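Glutathione S-transferase (Natrialba magadii ATCC 43099, PDB 6GZF) is a xi-class glutathione transferase that probably acts as a glutathionyl-hydroquinone reductase. Local coordinates at residues D277-H282 and L316-P321. Residues are numbered along the deposited sequence; the frame is centred on the assembly and turned at random.
Sequences DLYQTH and LDFEAP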
ATOM      1  N   ASP A 277      21.983  -9.921   4.760  1.00 30.01           N
ATOM      2  CA  ASP A 277      23.419 -10.131   4.618  1.00 28.10           C
ATOM      3  C   ASP A 277      24.125  -8.834   4.226  1.00 29.15           C
ATOM      4  O   ASP A 277      25.265  -8.597   4.620  1.00 28.53           O
ATOM      5  CB  ASP A 277      23.699 -11.223   3.585  1.00 32.69           C
ATOM      6  CG  ASP A 277      25.141 -11.692   3.606  1.00 36.66           C
ATOM      7  OD1 ASP A 277      25.854 -11.389   4.586  1.00 37.04           O
ATOM      8  OD2 ASP A 277      25.561 -12.369   2.643  1.00 35.10           O
ATOM      9  N   LEU A 278      23.437  -7.998   3.455  1.00 30.70           N
ATOM     10  CA  LEU A 278      23.998  -6.720   3.024  1.00 26.99           C
ATOM     11  C   LEU A 278      23.907  -5.670   4.125  1.00 29.71           C
ATOM     12  O   LEU A 278      24.859  -4.928   4.366  1.00 36.07           O
ATOM     13  CB  LEU A 278      23.288  -6.213   1.769  1.00 26.21           C
ATOM     14  CG  LEU A 278      23.374  -7.089   0.520  1.00 24.41           C
ATOM     15  CD1 LEU A 278      22.714  -6.394  -0.658  1.00 22.07           C
ATOM     16  CD2 LEU A 278      24.817  -7.429   0.207  1.00 19.38           C
ATOM     17  N   TYR A 279      22.753  -5.614   4.783  1.00 25.77           N
ATOM     18  CA  TYR A 279      22.510  -4.661   5.862  1.00 33.73           C
ATOM     19  C   TYR A 279      23.532  -4.816   6.983  1.00 31.47           C
ATOM     20  O   TYR A 279      23.939  -3.834   7.607  1.00 29.13           O
ATOM     21  CB  TYR A 279      21.089  -4.840   6.410  1.00 30.83           C
ATOM     22  CG  TYR A 279      20.666  -3.818   7.446  1.00 33.02           C
ATOM     23  CD1 TYR A 279      20.981  -3.986   8.790  1.00 34.79           C
ATOM     24  CD2 TYR A 279      19.933  -2.694   7.082  1.00 32.46           C
ATOM     25  CE1 TYR A 279      20.588  -3.059   9.738  1.00 36.51           C
ATOM     26  CE2 TYR A 279      19.536  -1.761   8.025  1.00 30.48           C
ATOM     27  CZ  TYR A 279      19.866  -1.949   9.350  1.00 32.60           C
ATOM     28  OH  TYR A 279      19.473  -1.024  10.290  1.00 31.14           O
ATOM     29  N   GLN A 280      23.950  -6.053   7.228  1.00 28.54           N
ATOM     30  CA  GLN A 280      24.846  -6.358   8.337  1.00 26.85           C
ATOM     31  C   GLN A 280      26.318  -6.291   7.941  1.00 31.06           C
ATOM     32  O   GLN A 280      27.198  -6.480   8.781  1.00 23.44           O
ATOM     33  CB  GLN A 280      24.518  -7.738   8.908  1.00 19.24           C
ATOM     34  CG  GLN A 280      23.113  -7.833   9.484  1.00 23.83           C
ATOM     35  CD  GLN A 280      22.703  -9.258   9.793  1.00 32.73           C
ATOM     36  OE1 GLN A 280      23.541 -10.158   9.842  1.00 29.90           O
ATOM     37  NE2 GLN A 280      21.408  -9.471   9.999  1.00 29.01           N
ATOM     38  N   THR A 281      26.584  -6.026   6.664  1.00 27.59           N
ATOM     39  CA  THR A 281      27.948  -5.748   6.231  1.00 31.36           C
ATOM     40  C   THR A 281      28.416  -4.485   6.943  1.00 34.60           C
ATOM     41  O   THR A 281      27.752  -3.450   6.876  1.00 36.12           O
ATOM     42  CB  THR A 281      28.050  -5.569   4.706  1.00 29.95           C
ATOM     43  OG1 THR A 281      27.442  -6.686   4.047  1.00 30.44           O
ATOM     44  CG2 THR A 281      29.506  -5.461   4.279  1.00 22.84           C
ATOM     45  N   HIS A 282      29.551  -4.583   7.631  1.00 34.45           N
ATOM     46  CA  HIS A 282      29.999  -3.541   8.552  1.00 37.46           C
ATOM     47  C   HIS A 282      30.089  -2.158   7.909  1.00 41.30           C
ATOM     48  O   HIS A 282      30.786  -1.966   6.913  1.00 32.26           O
ATOM     49  CB  HIS A 282      31.357  -3.915   9.150  1.00 38.86           C
ATOM     50  CG  HIS A 282      31.746  -3.079  10.330  1.00 42.33           C
ATOM     51  ND1 HIS A 282      31.233  -3.288  11.591  1.00 46.88           N
ATOM     52  CD2 HIS A 282      32.593  -2.027  10.437  1.00 37.63           C
ATOM     53  CE1 HIS A 282      31.749  -2.406  12.427  1.00 39.47           C
ATOM     54  NE2 HIS A 282      32.577  -1.628  11.752  1.00 47.76           N
ATOM     55  N   LEU A 316      10.538  -5.113  10.706  1.00 32.73           N
ATOM     56  CA  LEU A 316      11.596  -5.828  10.001  1.00 32.17           C
ATOM     57  C   LEU A 316      12.848  -6.007  10.849  1.00 29.21           C
ATOM     58  O   LEU A 316      13.491  -5.033  11.242  1.00 32.76           O
ATOM     59  CB  LEU A 316      11.951  -5.098   8.705  1.00 28.99           C
ATOM     60  CG  LEU A 316      10.956  -5.259   7.555  1.00 20.63           C
ATOM     61  CD1 LEU A 316      11.372  -4.411   6.364  1.00 21.15           C
ATOM     62  CD2 LEU A 316      10.834  -6.721   7.159  1.00 23.17           C
ATOM     63  N   ASP A 317      13.195  -7.261  11.120  1.00 28.49           N
ATOM     64  CA  ASP A 317      14.409  -7.573  11.857  1.00 27.29           C
ATOM     65  C   ASP A 317      15.579  -7.739  10.896  1.00 29.46           C
ATOM     66  O   ASP A 317      15.932  -8.857  10.523  1.00 27.87           O
ATOM     67  CB  ASP A 317      14.223  -8.837  12.697  1.00 29.81           C
ATOM     68  CG  ASP A 317      15.291  -8.995  13.763  1.00 42.04           C
ATOM     69  OD1 ASP A 317      15.940  -7.987  14.111  1.00 35.86           O
ATOM     70  OD2 ASP A 317      15.478 -10.128  14.254  1.00 50.39           O
ATOM     71  N   PHE A 318      16.169  -6.619  10.489  1.00 31.74           N
ATOM     72  CA  PHE A 318      17.328  -6.637   9.606  1.00 31.65           C
ATOM     73  C   PHE A 318      18.503  -7.345  10.268  1.00 37.73           C
ATOM     74  O   PHE A 318      19.348  -7.936   9.594  1.00 36.97           O
ATOM     75  CB  PHE A 318      17.735  -5.213   9.218  1.00 29.34           C
ATOM     76  CG  PHE A 318      16.803  -4.555   8.240  1.00 30.34           C
ATOM     77  CD1 PHE A 318      16.687  -5.031   6.944  1.00 34.03           C
ATOM     78  CD2 PHE A 318      16.057  -3.449   8.612  1.00 26.65           C
ATOM     79  CE1 PHE A 318      15.836  -4.421   6.041  1.00 27.61           C
ATOM     80  CE2 PHE A 318      15.203  -2.835   7.714  1.00 26.68           C
ATOM     81  CZ  PHE A 318      15.092  -3.322   6.427  1.00 26.24           C
ATOM     82  N   GLU A 319      18.548  -7.281  11.595  1.00 37.94           N
ATOM     83  CA  GLU A 319      19.652  -7.852  12.355  1.00 39.23           C
ATOM     84  C   GLU A 319      19.449  -9.340  12.635  1.00 38.99           C
ATOM     85  O   GLU A 319      20.202  -9.941  13.402  1.00 37.29           O
ATOM     86  CB  GLU A 319      19.834  -7.092  13.672  1.00 35.21           C
ATOM     87  CG  GLU A 319      19.948  -5.581  13.509  1.00 29.25           C
ATOM     88  CD  GLU A 319      21.350  -5.124  13.141  1.00 45.36           C
ATOM     89  OE1 GLU A 319      22.161  -5.961  12.691  1.00 37.57           O
ATOM     90  OE2 GLU A 319      21.640  -3.920  13.303  1.00 52.16           O
ATOM     91  N   ALA A 320      18.429  -9.928  12.016  1.00 30.26           N
ATOM     92  CA  ALA A 320      18.177 -11.358  12.159  1.00 30.24           C
ATOM     93  C   ALA A 320      19.244 -12.163  11.423  1.00 31.27           C
ATOM     94  O   ALA A 320      19.622 -11.818  10.303  1.00 35.78           O
ATOM     95  CB  ALA A 320      16.790 -11.713  11.643  1.00 27.78           C
ATOM     96  N   PRO A 321      19.737 -13.236  12.059  1.00 32.07           N
ATOM     97  CA  PRO A 321      20.812 -14.078  11.522  1.00 25.36           C
ATOM     98  C   PRO A 321      20.498 -14.690  10.158  1.00 32.14           C
ATOM     99  O   PRO A 321      19.343 -14.990   9.856  1.00 33.93           O
ATOM    100  CB  PRO A 321      20.951 -15.179  12.578  1.00 24.34           C
ATOM    101  CG  PRO A 321      20.459 -14.556  13.833  1.00 29.44           C
ATOM    102  CD  PRO A 321      19.333 -13.659  13.411  1.00 37.32           C
TER
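The ring of F318 overlaps one side of the Y279 ring in an offset stack, centroids 4.6 Å apart and planes only 12° from parallel. The offset is large enough that it is F318 CB, not the phenyl ring, that lies over the middle of the tyrosine, a CH-pi contact 3.5 Å from the centroid of the Y279 ring. Y279 reaches this position with CG anti to the backbone N (chi1 -174°), which swings the ring off the end of its helix toward the loop. L316 CB, of the same segment as F318, lies over the opposite face of the F318 ring, toward its rim. At the edge of the Y279 ring, near its plane, lies E319 OE2, 3.8 Å from Y279 CE1, with the carboxylate turned about 88° to the ring. Q280, the residue after Y279, extends its amide into the type I turn D317-A320. There NE2 donates to two backbone carbonyls, both close to the amide plane: F318 O at 2.6 Å, approached on a lone pair, and A320 O at 3.0 Å, approached from above the carbonyl plane. A leucine in place of Q280 would remove both N-H donors and would probably leave the F318 carbonyl without this mate and the turn less firmly tied to the helix end. A320 O also accepts from R276, so the loop is gripped by R276 from the last turn of the helix and by Q280 just beyond it. The contact thus lays the tail that follows helix 290-299 across the C-terminal end of helix 271-279, in the all-helical domain of the transferase fold, with F318 also touching L275 and L316 reaching W272 and helix 250-254.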